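Local coordinates for protein phytase (Citrobacter braakii, PDB 3ZHC) that belongs to the histidine phosphatase superfamily (branch 2), a family of enzymes that pair an alpha/beta domain with a largely helical one, at residues E240-Q245 against Q252-R257; E283-R288 against S332-L337; L292-D297 against E423-E428. The protein carries 2 engineered substitutions. All coordinates share one frame; numbering follows the deposited sequence.

Interaction 1. Residues E240-Q245 against Q252-R257; sequences EIFLLQ and QVAWGR
The F242 ring carries A254 on one face. The A254 methyl CB sits 3.8 Å from the ring centroid and 23° off the ring normal, a CH-pi contact displaced toward the CD1 side. W255 reaches the same ring at CE1 and CZ. Its CZ3 lies 3.7 Å from F242 CE1, and the two ring planes make an angle of 77°. Chi1 of F242 swings the ring out past its own backbone N, to the loop side. Helix 182-192 also packs on F242, through L188, V191 and L192.

Q245 makes the hydrogen bond one helical turn further on. Its chain runs extended beyond CG toward the loop, and OE1 accepts the backbone N-H of A254 at 2.9 Å. The donor lies in the carbonyl plane of the amide, and the N-H...O angle is 156°. V253 packs beside both residues: its CG1 is 3.4 Å from F242 O and also touches Q245 OE1, while CG2 rests on the Q245 backbone.

The contact folds the loop after helix 231-247 back onto the last turns of that helix. A254, W255 and G256 all have positive phi. They form a left-handed turn, closed by G256 N to V253 O and R257 N to A254 O, which presents A254 N and CB to the helix. W255 NE1 is bonded to the carbonyl of Q58, and its ring meets W59 edge-to-face. A buried glutamine oxygen thus takes up a loop N-H, and the apolar contacts beside it probably shield that bond from water and help hold the loop on the helix.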
ATOM      1  N   GLU B 240       4.549   9.084  15.075  1.00  9.51           N
ATOM      2  CA  GLU B 240       3.833   8.310  16.098  1.00  9.48           C
ATOM      3  C   GLU B 240       3.218   9.258  17.128  1.00  9.49           C
ATOM      4  O   GLU B 240       2.090   9.033  17.579  1.00  9.41           O
ATOM      5  CB  GLU B 240       4.757   7.287  16.766  1.00  9.38           C
ATOM      6  CG  GLU B 240       4.136   6.458  17.905  1.00  9.41           C
ATOM      7  CD  GLU B 240       2.993   5.495  17.477  1.00  9.40           C
ATOM      8  OE1 GLU B 240       2.736   5.305  16.254  1.00  9.09           O
ATOM      9  OE2 GLU B 240       2.365   4.922  18.396  1.00  8.64           O
ATOM     10  N   ILE B 241       3.960  10.317  17.495  1.00  9.51           N
ATOM     11  CA  ILE B 241       3.446  11.318  18.451  1.00  9.50           C
ATOM     12  C   ILE B 241       2.163  11.957  17.873  1.00  9.52           C
ATOM     13  O   ILE B 241       1.171  12.095  18.589  1.00  9.44           O
ATOM     14  CB  ILE B 241       4.501  12.381  18.858  1.00  9.35           C
ATOM     15  CG1 ILE B 241       5.616  11.729  19.674  1.00  9.66           C
ATOM     16  CG2 ILE B 241       3.863  13.503  19.685  1.00  9.17           C
ATOM     17  CD1 ILE B 241       6.800  12.631  19.981  1.00  9.05           C
ATOM     18  N   PHE B 242       2.175  12.308  16.595  1.00  9.55           N
ATOM     19  CA  PHE B 242       0.954  12.878  15.975  1.00  9.80           C
ATOM     20  C   PHE B 242      -0.225  11.902  16.058  1.00  9.71           C
ATOM     21  O   PHE B 242      -1.333  12.319  16.394  1.00  9.72           O
ATOM     22  CB  PHE B 242       1.176  13.330  14.536  1.00  9.77           C
ATOM     23  CG  PHE B 242       2.248  14.395  14.369  1.00 10.24           C
ATOM     24  CD1 PHE B 242       2.396  15.445  15.292  1.00 10.67           C
ATOM     25  CD2 PHE B 242       3.101  14.360  13.251  1.00 10.91           C
ATOM     26  CE1 PHE B 242       3.388  16.429  15.113  1.00 11.03           C
ATOM     27  CE2 PHE B 242       4.094  15.342  13.066  1.00 11.19           C
ATOM     28  CZ  PHE B 242       4.238  16.370  13.995  1.00 11.36           C
ATOM     29  N   LEU B 243       0.026  10.617  15.763  1.00  9.71           N
ATOM     30  CA  LEU B 243      -1.004   9.567  15.878  1.00  9.90           C
ATOM     31  C   LEU B 243      -1.527   9.482  17.294  1.00  9.92           C
ATOM     32  O   LEU B 243      -2.732   9.429  17.503  1.00  9.68           O
ATOM     33  CB  LEU B 243      -0.464   8.191  15.481  1.00  9.90           C
ATOM     34  CG  LEU B 243      -1.530   7.074  15.397  1.00 10.25           C
ATOM     35  CD1 LEU B 243      -1.916   6.807  13.940  1.00  9.96           C
ATOM     36  CD2 LEU B 243      -1.057   5.793  16.084  1.00  9.84           C
ATOM     37  N   LEU B 244      -0.599   9.459  18.264  1.00 10.20           N
ATOM     38  CA  LEU B 244      -0.960   9.423  19.707  1.00 10.41           C
ATOM     39  C   LEU B 244      -1.809  10.640  20.122  1.00 10.89           C
ATOM     40  O   LEU B 244      -2.810  10.483  20.836  1.00 10.50           O
ATOM     41  CB  LEU B 244       0.284   9.301  20.574  1.00 10.32           C
ATOM     42  CG  LEU B 244       0.995   7.924  20.468  1.00 10.07           C
ATOM     43  CD1 LEU B 244       2.445   7.996  21.017  1.00 10.01           C
ATOM     44  CD2 LEU B 244       0.201   6.815  21.152  1.00  8.87           C
ATOM     45  N   GLN B 245      -1.415  11.841  19.666  1.00 11.52           N
ATOM     46  CA  GLN B 245      -2.201  13.073  19.937  1.00 12.11           C
ATOM     47  C   GLN B 245      -3.669  12.912  19.485  1.00 12.62           C
ATOM     48  O   GLN B 245      -4.614  13.208  20.255  1.00 12.73           O
ATOM     49  CB  GLN B 245      -1.595  14.286  19.237  1.00 12.13           C
ATOM     50  CG  GLN B 245      -0.325  14.777  19.808  1.00 12.04           C
ATOM     51  CD  GLN B 245       0.316  15.873  18.961  1.00 12.34           C
ATOM     52  OE1 GLN B 245      -0.208  16.257  17.899  1.00 12.54           O
ATOM     53  NE2 GLN B 245       1.451  16.385  19.424  1.00 11.60           N
ATOM     54  N   GLN B 252      -5.793  20.016  19.414  1.00 18.94           N
ATOM     55  CA  GLN B 252      -4.922  20.491  18.333  1.00 18.75           C
ATOM     56  C   GLN B 252      -3.832  19.451  18.047  1.00 18.33           C
ATOM     57  O   GLN B 252      -2.819  19.392  18.750  1.00 18.28           O
ATOM     58  CB  GLN B 252      -4.305  21.850  18.703  1.00 18.89           C
ATOM     59  CG  GLN B 252      -3.637  22.599  17.519  1.00 19.48           C
ATOM     60  CD  GLN B 252      -4.648  23.310  16.586  1.00 20.55           C
ATOM     61  OE1 GLN B 252      -5.872  23.048  16.622  1.00 21.30           O
ATOM     62  NE2 GLN B 252      -4.132  24.218  15.749  1.00 20.73           N
ATOM     63  N   VAL B 253      -4.053  18.637  17.002  1.00 17.91           N
ATOM     64  CA  VAL B 253      -3.111  17.587  16.596  1.00 17.50           C
ATOM     65  C   VAL B 253      -2.217  18.138  15.520  1.00 17.29           C
ATOM     66  O   VAL B 253      -2.706  18.638  14.514  1.00 17.12           O
ATOM     67  CB  VAL B 253      -3.839  16.333  16.060  1.00 17.44           C
ATOM     68  CG1 VAL B 253      -2.843  15.274  15.625  1.00 17.11           C
ATOM     69  CG2 VAL B 253      -4.802  15.776  17.111  1.00 17.24           C
ATOM     70  N   ALA B 254      -0.898  18.053  15.738  1.00 17.12           N
ATOM     71  CA  ALA B 254       0.099  18.503  14.769  1.00 17.13           C
ATOM     72  C   ALA B 254      -0.152  19.958  14.281  1.00 17.21           C
ATOM     73  O   ALA B 254      -0.010  20.266  13.087  1.00 17.13           O
ATOM     74  CB  ALA B 254       0.161  17.513  13.586  1.00 17.05           C
ATOM     75  N   TRP B 255      -0.533  20.832  15.231  1.00 17.33           N
ATOM     76  CA  TRP B 255      -0.809  22.252  14.968  1.00 17.44           C
ATOM     77  C   TRP B 255      -1.911  22.463  13.878  1.00 17.77           C
ATOM     78  O   TRP B 255      -1.905  23.454  13.161  1.00 17.76           O
ATOM     79  CB  TRP B 255       0.513  22.979  14.623  1.00 17.27           C
ATOM     80  CG  TRP B 255       1.589  22.693  15.644  1.00 16.56           C
ATOM     81  CD1 TRP B 255       1.734  23.285  16.864  1.00 16.03           C
ATOM     82  CD2 TRP B 255       2.652  21.738  15.533  1.00 15.73           C
ATOM     83  NE1 TRP B 255       2.818  22.766  17.518  1.00 16.10           N
ATOM     84  CE2 TRP B 255       3.403  21.813  16.725  1.00 15.95           C
ATOM     85  CE3 TRP B 255       3.048  20.825  14.539  1.00 15.40           C
ATOM     86  CZ2 TRP B 255       4.537  21.000  16.959  1.00 15.83           C
ATOM     87  CZ3 TRP B 255       4.182  20.008  14.768  1.00 15.09           C
ATOM     88  CH2 TRP B 255       4.906  20.104  15.960  1.00 15.25           C
ATOM     89  N   GLY B 256      -2.845  21.494  13.804  1.00 18.25           N
ATOM     90  CA  GLY B 256      -3.934  21.467  12.828  1.00 18.50           C
ATOM     91  C   GLY B 256      -3.537  21.334  11.376  1.00 18.78           C
ATOM     92  O   GLY B 256      -4.327  21.677  10.506  1.00 19.07           O
ATOM     93  N   ARG B 257      -2.331  20.821  11.107  1.00 19.04           N
ATOM     94  CA  ARG B 257      -1.771  20.772   9.723  1.00 19.25           C
ATOM     95  C   ARG B 257      -1.880  19.430   8.969  1.00 19.31           C
ATOM     96  O   ARG B 257      -1.426  19.350   7.834  1.00 19.42           O
ATOM     97  CB  ARG B 257      -0.301  21.212   9.758  1.00 19.34           C
ATOM     98  CG  ARG B 257      -0.112  22.681  10.112  1.00 19.60           C
ATOM     99  CD  ARG B 257       1.313  22.926  10.530  1.00 20.33           C
ATOM    100  NE  ARG B 257       1.508  24.246  11.093  1.00 20.75           N
ATOM    101  CZ  ARG B 257       2.547  24.615  11.861  1.00 21.38           C
ATOM    102  NH1 ARG B 257       3.542  23.758  12.187  1.00 21.27           N
ATOM    103  NH2 ARG B 257       2.599  25.866  12.317  1.00 21.54           N
TER

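Interaction 2. Residues E283-R288 against S332-L337; sequences EVARSR and SGALDL
A285 meets helix 325-335 with its CB, which is the whole of its side chain. The methyl points at the other helix and comes down on the backbone between G333 and A334. It lies 3.6 Å from A334 N and 3.9 Å from G333 C. The A334 methyl is further off, with 4.3 Å between A285 CB and A334 CB. G333 has no side chain, and A285 CB therefore rests directly on the backbone.

A334 returns the contact from its own helix. Its CB stands 4.0 Å from the carbonyl O of A285 and 4.3 Å from the backbone N of R286. Small residues on both sides thus bring two helices of the histidine phosphatase fold close together, with 5.1 Å between the CA atoms of R286 and A334. No hydrogen bond crosses between the segments, and the touch is van der Waals contact of methyls with backbone. The A334 methyl also packs on A289 and L293, further along helix 282-301.

R286 borders the contact, and its NE bonds the carbonyl of I424. Helix 325-335 ends in a Schellman motif: L337 N bonds S332 O at 2.8 Å, D336 N bonds G333 O weakly, and D336 has positive phi. S332, in the last turn, donates from OG to L337 O, just past the helix end, at 2.6 Å.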
ATOM      1  N   GLU B 283      16.333 -11.504  10.486  1.00 13.27           N
ATOM      2  CA  GLU B 283      17.542 -11.706  11.307  1.00 13.26           C
ATOM      3  C   GLU B 283      17.411 -11.083  12.711  1.00 13.31           C
ATOM      4  O   GLU B 283      18.044 -11.567  13.646  1.00 13.33           O
ATOM      5  CB  GLU B 283      18.808 -11.195  10.605  1.00 13.24           C
ATOM      6  CG  GLU B 283      19.307 -12.099   9.454  1.00 13.32           C
ATOM      7  CD  GLU B 283      18.535 -11.958   8.142  1.00 13.13           C
ATOM      8  OE1 GLU B 283      17.583 -11.148   8.038  1.00 12.15           O
ATOM      9  OE2 GLU B 283      18.901 -12.673   7.205  1.00 14.05           O
ATOM     10  N   VAL B 284      16.588 -10.016  12.832  1.00 13.31           N
ATOM     11  CA  VAL B 284      16.239  -9.409  14.127  1.00 13.17           C
ATOM     12  C   VAL B 284      14.958 -10.053  14.714  1.00 13.04           C
ATOM     13  O   VAL B 284      14.970 -10.492  15.865  1.00 12.99           O
ATOM     14  CB  VAL B 284      16.077  -7.875  14.009  1.00 13.26           C
ATOM     15  CG1 VAL B 284      15.431  -7.263  15.285  1.00 12.93           C
ATOM     16  CG2 VAL B 284      17.426  -7.235  13.738  1.00 13.26           C
ATOM     17  N   ALA B 285      13.882 -10.103  13.910  1.00 12.99           N
ATOM     18  CA  ALA B 285      12.537 -10.617  14.358  1.00 13.01           C
ATOM     19  C   ALA B 285      12.548 -12.023  14.930  1.00 13.15           C
ATOM     20  O   ALA B 285      11.863 -12.285  15.907  1.00 13.09           O
ATOM     21  CB  ALA B 285      11.511 -10.541  13.224  1.00 12.77           C
ATOM     22  N   ARG B 286      13.323 -12.919  14.308  1.00 13.45           N
ATOM     23  CA  ARG B 286      13.424 -14.332  14.742  1.00 13.67           C
ATOM     24  C   ARG B 286      13.899 -14.452  16.166  1.00 13.69           C
ATOM     25  O   ARG B 286      13.285 -15.139  16.966  1.00 13.72           O
ATOM     26  CB  ARG B 286      14.364 -15.138  13.829  1.00 13.78           C
ATOM     27  CG  ARG B 286      13.794 -15.515  12.492  1.00 14.37           C
ATOM     28  CD  ARG B 286      14.816 -16.367  11.662  1.00 14.98           C
ATOM     29  NE  ARG B 286      15.109 -17.659  12.319  1.00 15.31           N
ATOM     30  CZ  ARG B 286      16.320 -18.149  12.677  1.00 15.33           C
ATOM     31  NH1 ARG B 286      17.466 -17.497  12.444  1.00 15.39           N
ATOM     32  NH2 ARG B 286      16.373 -19.348  13.274  1.00 15.61           N
ATOM     33  N   SER B 287      15.001 -13.783  16.474  1.00 13.85           N
ATOM     34  CA  SER B 287      15.557 -13.785  17.842  1.00 14.04           C
ATOM     35  C   SER B 287      14.601 -13.145  18.857  1.00 13.97           C
ATOM     36  O   SER B 287      14.320 -13.729  19.895  1.00 13.96           O
ATOM     37  CB  SER B 287      16.886 -13.041  17.862  1.00 14.07           C
ATOM     38  OG  SER B 287      17.814 -13.639  16.946  1.00 14.71           O
ATOM     39  N   ARG B 288      14.107 -11.943  18.527  1.00 13.99           N
ATOM     40  CA  ARG B 288      13.247 -11.156  19.446  1.00 14.06           C
ATOM     41  C   ARG B 288      11.868 -11.756  19.683  1.00 13.81           C
ATOM     42  O   ARG B 288      11.350 -11.658  20.775  1.00 13.63           O
ATOM     43  CB  ARG B 288      13.118  -9.687  18.982  1.00 14.24           C
ATOM     44  CG  ARG B 288      14.278  -8.827  19.354  1.00 15.43           C
ATOM     45  CD  ARG B 288      14.142  -7.409  18.791  1.00 17.22           C
ATOM     46  NE  ARG B 288      15.183  -6.488  19.313  1.00 18.87           N
ATOM     47  CZ  ARG B 288      15.539  -5.301  18.762  1.00 19.86           C
ATOM     48  NH1 ARG B 288      14.953  -4.838  17.637  1.00 20.12           N
ATOM     49  NH2 ARG B 288      16.504  -4.564  19.346  1.00 20.43           N
ATOM     50  N   SER B 332       5.219 -10.204  13.444  1.00 10.62           N
ATOM     51  CA  SER B 332       4.880  -9.995  12.022  1.00 10.93           C
ATOM     52  C   SER B 332       6.018 -10.437  11.083  1.00 11.20           C
ATOM     53  O   SER B 332       5.790 -11.174  10.115  1.00 11.35           O
ATOM     54  CB  SER B 332       4.546  -8.535  11.797  1.00 10.93           C
ATOM     55  OG  SER B 332       4.399  -8.235  10.446  1.00 11.66           O
ATOM     56  N   GLY B 333       7.237  -9.992  11.381  1.00 11.40           N
ATOM     57  CA  GLY B 333       8.408 -10.332  10.562  1.00 11.70           C
ATOM     58  C   GLY B 333       8.834 -11.799  10.628  1.00 11.92           C
ATOM     59  O   GLY B 333       9.208 -12.365   9.628  1.00 11.76           O
ATOM     60  N   ALA B 334       8.775 -12.388  11.832  1.00 12.31           N
ATOM     61  CA  ALA B 334       9.146 -13.799  12.057  1.00 12.64           C
ATOM     62  C   ALA B 334       8.173 -14.759  11.357  1.00 12.97           C
ATOM     63  O   ALA B 334       8.601 -15.700  10.705  1.00 13.00           O
ATOM     64  CB  ALA B 334       9.213 -14.105  13.541  1.00 12.43           C
ATOM     65  N   LEU B 335       6.873 -14.496  11.507  1.00 13.48           N
ATOM     66  CA  LEU B 335       5.803 -15.306  10.875  1.00 13.93           C
ATOM     67  C   LEU B 335       5.509 -14.916   9.408  1.00 14.44           C
ATOM     68  O   LEU B 335       4.715 -15.563   8.751  1.00 14.62           O
ATOM     69  CB  LEU B 335       4.507 -15.218  11.708  1.00 13.83           C
ATOM     70  CG  LEU B 335       4.521 -15.836  13.102  1.00 13.60           C
ATOM     71  CD1 LEU B 335       3.261 -15.475  13.830  1.00 13.77           C
ATOM     72  CD2 LEU B 335       4.661 -17.350  13.035  1.00 13.80           C
ATOM     73  N   ASP B 336       6.164 -13.865   8.923  1.00 15.23           N
ATOM     74  CA  ASP B 336       5.988 -13.333   7.573  1.00 15.84           C
ATOM     75  C   ASP B 336       4.513 -12.863   7.317  1.00 15.99           C
ATOM     76  O   ASP B 336       3.920 -13.117   6.241  1.00 16.34           O
ATOM     77  CB  ASP B 336       6.496 -14.346   6.497  1.00 16.09           C
ATOM     78  CG  ASP B 336       6.929 -13.649   5.166  1.00 17.36           C
ATOM     79  OD1 ASP B 336       6.879 -12.400   5.067  1.00 19.22           O
ATOM     80  OD2 ASP B 336       7.325 -14.359   4.216  1.00 19.86           O
ATOM     81  N   LEU B 337       3.956 -12.178   8.321  1.00 15.95           N
ATOM     82  CA  LEU B 337       2.619 -11.607   8.264  1.00 15.98           C
ATOM     83  C   LEU B 337       2.728 -10.201   7.760  1.00 16.10           C
ATOM     84  O   LEU B 337       3.449  -9.377   8.356  1.00 16.24           O
ATOM     85  CB  LEU B 337       1.959 -11.598   9.658  1.00 15.91           C
ATOM     86  CG  LEU B 337       1.214 -12.842  10.168  1.00 15.85           C
ATOM     87  CD1 LEU B 337       1.606 -14.131   9.461  1.00 15.94           C
ATOM     88  CD2 LEU B 337       1.391 -12.964  11.681  1.00 15.60           C
TER

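Interaction 3. Residues L292-D297 against E423-E428; sequences LLDMID and EIRVPE
D294 and R425 form a salt bridge with two hydrogen bonds. R425 NE donates to D294 OD1 at 2.8 Å, with an N-H...O angle of 164°. R425 NH2 donates to D294 OD2 at 2.9 Å and is almost straight, at 178°. The guanidinium thus grips the carboxylate side-on, one nitrogen to each oxygen. OD1 is met on its syn lone pair. OD2 is also met on the syn side, with NH2 somewhat out of the carboxylate plane. The two flat groups are turned 28° apart, and both oxygens lie near the guanidinium plane. The bend of the R425 chain at chi3 brings NE to D294, and the turn about CD-NE sets NH2 beside it.

R425 is the first residue past the end of helix 414-424. The bridge therefore ties the C-terminal part of the chain to helix 282-301 of the phosphatase fold. K422, in helix 414-424, makes a salt bridge to D297, so this one does join the two helices.

Apolar packing lies next to the bridge. L293 and I424 cross at about a right angle, with L293 CD1 4.0 Å from I424 CG1. L335 of helix 325-335 packs against both L293 and I424, and I421 of helix 414-424 packs on L293.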
ATOM      1  N   LEU B 292       7.943 -15.183  22.810  1.00 13.35           N
ATOM      2  CA  LEU B 292       6.490 -15.022  22.566  1.00 13.34           C
ATOM      3  C   LEU B 292       5.936 -16.152  21.673  1.00 13.50           C
ATOM      4  O   LEU B 292       4.864 -16.692  21.959  1.00 13.20           O
ATOM      5  CB  LEU B 292       6.154 -13.629  22.002  1.00 13.27           C
ATOM      6  CG  LEU B 292       6.077 -12.520  23.060  1.00 12.99           C
ATOM      7  CD1 LEU B 292       6.163 -11.131  22.423  1.00 12.84           C
ATOM      8  CD2 LEU B 292       4.794 -12.651  23.908  1.00 12.13           C
ATOM      9  N   LEU B 293       6.676 -16.497  20.611  1.00 13.75           N
ATOM     10  CA  LEU B 293       6.320 -17.652  19.754  1.00 14.02           C
ATOM     11  C   LEU B 293       6.248 -18.968  20.559  1.00 14.51           C
ATOM     12  O   LEU B 293       5.319 -19.763  20.355  1.00 14.51           O
ATOM     13  CB  LEU B 293       7.291 -17.786  18.585  1.00 13.93           C
ATOM     14  CG  LEU B 293       7.165 -16.665  17.528  1.00 13.72           C
ATOM     15  CD1 LEU B 293       8.341 -16.671  16.593  1.00 13.09           C
ATOM     16  CD2 LEU B 293       5.853 -16.797  16.769  1.00 13.03           C
ATOM     17  N   ASP B 294       7.214 -19.178  21.471  1.00 15.06           N
ATOM     18  CA  ASP B 294       7.233 -20.386  22.355  1.00 15.61           C
ATOM     19  C   ASP B 294       6.036 -20.424  23.293  1.00 16.04           C
ATOM     20  O   ASP B 294       5.438 -21.487  23.488  1.00 16.02           O
ATOM     21  CB  ASP B 294       8.530 -20.467  23.181  1.00 15.60           C
ATOM     22  CG  ASP B 294       9.767 -20.819  22.338  1.00 15.94           C
ATOM     23  OD1 ASP B 294       9.649 -21.221  21.136  1.00 15.81           O
ATOM     24  OD2 ASP B 294      10.881 -20.698  22.895  1.00 16.52           O
ATOM     25  N   MET B 295       5.699 -19.258  23.874  1.00 16.68           N
ATOM     26  CA  MET B 295       4.508 -19.089  24.740  1.00 17.16           C
ATOM     27  C   MET B 295       3.234 -19.360  23.957  1.00 17.32           C
ATOM     28  O   MET B 295       2.390 -20.128  24.402  1.00 17.38           O
ATOM     29  CB  MET B 295       4.465 -17.666  25.333  1.00 17.51           C
ATOM     30  CG  MET B 295       3.315 -17.379  26.366  1.00 18.26           C
ATOM     31  SD  MET B 295       3.413 -18.391  27.880  1.00 20.78           S
ATOM     32  CE  MET B 295       4.877 -17.697  28.640  1.00 21.01           C
ATOM     33  N   ILE B 296       3.102 -18.723  22.783  1.00 17.50           N
ATOM     34  CA  ILE B 296       1.919 -18.902  21.906  1.00 17.68           C
ATOM     35  C   ILE B 296       1.730 -20.371  21.540  1.00 17.94           C
ATOM     36  O   ILE B 296       0.603 -20.891  21.582  1.00 17.80           O
ATOM     37  CB  ILE B 296       2.039 -18.068  20.604  1.00 17.73           C
ATOM     38  CG1 ILE B 296       1.932 -16.568  20.885  1.00 17.67           C
ATOM     39  CG2 ILE B 296       0.952 -18.461  19.587  1.00 17.76           C
ATOM     40  CD1 ILE B 296       2.577 -15.710  19.808  1.00 17.38           C
ATOM     41  N   ASP B 297       2.849 -21.030  21.189  1.00 18.22           N
ATOM     42  CA  ASP B 297       2.850 -22.422  20.766  1.00 18.47           C
ATOM     43  C   ASP B 297       2.414 -23.349  21.927  1.00 18.84           C
ATOM     44  O   ASP B 297       1.477 -24.145  21.772  1.00 18.75           O
ATOM     45  CB  ASP B 297       4.239 -22.805  20.220  1.00 18.39           C
ATOM     46  CG  ASP B 297       4.256 -24.133  19.519  1.00 18.41           C
ATOM     47  OD1 ASP B 297       3.201 -24.600  19.023  1.00 18.40           O
ATOM     48  OD2 ASP B 297       5.344 -24.723  19.456  1.00 19.05           O
ATOM     49  N   GLU B 423      10.631 -23.876  12.858  1.00 22.58           N
ATOM     50  CA  GLU B 423      11.526 -23.457  11.788  1.00 22.87           C
ATOM     51  C   GLU B 423      12.093 -22.058  12.004  1.00 22.75           C
ATOM     52  O   GLU B 423      13.293 -21.846  11.846  1.00 22.85           O
ATOM     53  CB  GLU B 423      10.806 -23.534  10.430  1.00 23.09           C
ATOM     54  CG  GLU B 423      11.717 -23.190   9.226  1.00 24.04           C
ATOM     55  CD  GLU B 423      11.129 -23.599   7.905  1.00 25.33           C
ATOM     56  OE1 GLU B 423      10.689 -24.776   7.780  1.00 26.83           O
ATOM     57  OE2 GLU B 423      11.110 -22.752   6.982  1.00 25.88           O
ATOM     58  N   ILE B 424      11.228 -21.122  12.369  1.00 22.61           N
ATOM     59  CA  ILE B 424      11.623 -19.716  12.548  1.00 22.56           C
ATOM     60  C   ILE B 424      12.326 -19.393  13.899  1.00 22.33           C
ATOM     61  O   ILE B 424      13.151 -18.486  13.943  1.00 22.14           O
ATOM     62  CB  ILE B 424      10.395 -18.734  12.290  1.00 22.62           C
ATOM     63  CG1 ILE B 424       9.316 -18.857  13.373  1.00 22.93           C
ATOM     64  CG2 ILE B 424       9.823 -18.975  10.888  1.00 22.76           C
ATOM     65  CD1 ILE B 424       7.891 -18.355  12.923  1.00 23.40           C
ATOM     66  N   ARG B 425      12.015 -20.128  14.966  1.00 22.24           N
ATOM     67  CA  ARG B 425      12.568 -19.809  16.307  1.00 22.25           C
ATOM     68  C   ARG B 425      14.095 -19.939  16.398  1.00 22.33           C
ATOM     69  O   ARG B 425      14.687 -20.758  15.724  1.00 22.39           O
ATOM     70  CB  ARG B 425      11.912 -20.663  17.405  1.00 22.20           C
ATOM     71  CG  ARG B 425      12.279 -22.135  17.379  1.00 22.11           C
ATOM     72  CD  ARG B 425      11.479 -22.915  18.370  1.00 22.13           C
ATOM     73  NE  ARG B 425      11.735 -22.518  19.755  1.00 21.70           N
ATOM     74  CZ  ARG B 425      12.781 -22.905  20.493  1.00 21.45           C
ATOM     75  NH1 ARG B 425      13.733 -23.717  20.001  1.00 21.96           N
ATOM     76  NH2 ARG B 425      12.884 -22.476  21.740  1.00 21.39           N
ATOM     77  N   VAL B 426      14.698 -19.106  17.246  1.00 22.50           N
ATOM     78  CA  VAL B 426      16.127 -19.112  17.503  1.00 22.66           C
ATOM     79  C   VAL B 426      16.286 -19.765  18.888  1.00 23.09           C
ATOM     80  O   VAL B 426      15.963 -19.139  19.885  1.00 22.99           O
ATOM     81  CB  VAL B 426      16.711 -17.689  17.465  1.00 22.60           C
ATOM     82  CG1 VAL B 426      18.215 -17.689  17.784  1.00 22.17           C
ATOM     83  CG2 VAL B 426      16.447 -17.056  16.112  1.00 22.22           C
ATOM     84  N   PRO B 427      16.783 -21.041  18.949  1.00 23.66           N
ATOM     85  CA  PRO B 427      16.863 -21.773  20.258  1.00 24.06           C
ATOM     86  C   PRO B 427      17.693 -21.065  21.355  1.00 24.59           C
ATOM     87  O   PRO B 427      17.378 -21.186  22.553  1.00 24.60           O
ATOM     88  CB  PRO B 427      17.460 -23.144  19.866  1.00 23.98           C
ATOM     89  CG  PRO B 427      18.075 -22.945  18.562  1.00 23.86           C
ATOM     90  CD  PRO B 427      17.325 -21.859  17.851  1.00 23.67           C
ATOM     91  N   GLU B 428      18.721 -20.322  20.939  1.00 25.28           N
ATOM     92  CA  GLU B 428      19.548 -19.535  21.863  1.00 25.85           C
ATOM     93  C   GLU B 428      18.758 -18.415  22.596  1.00 26.21           C
ATOM     94  O   GLU B 428      19.161 -17.994  23.686  1.00 26.31           O
ATOM     95  CB  GLU B 428      20.750 -18.906  21.128  1.00 25.99           C
ATOM     96  CG  GLU B 428      21.825 -19.916  20.622  1.00 26.63           C
ATOM     97  CD  GLU B 428      21.487 -20.618  19.270  1.00 27.32           C
ATOM     98  OE1 GLU B 428      20.542 -20.194  18.555  1.00 27.84           O
ATOM     99  OE2 GLU B 428      22.189 -21.595  18.933  1.00 28.31           O
TER

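Interaction 1 comes first along the chain and is closed before the other two open. Its centre lies about 30 Å from that of interaction 2 and about 37 Å from that of interaction 3, on the opposite side of the chain's centre. Interactions 2 and 3 share helix 282-301, and their centres are about 10 Å apart. Their segments interleave along the chain. They also touch directly, for example where A334 O lies 3.5 Å from I424 CG2. Helices 282-301, 325-335 and 414-424 thus form one cluster that brings the C-terminal region against helices 282-301 and 325-335. Interaction 1 is a separate, local closure after helix 231-247.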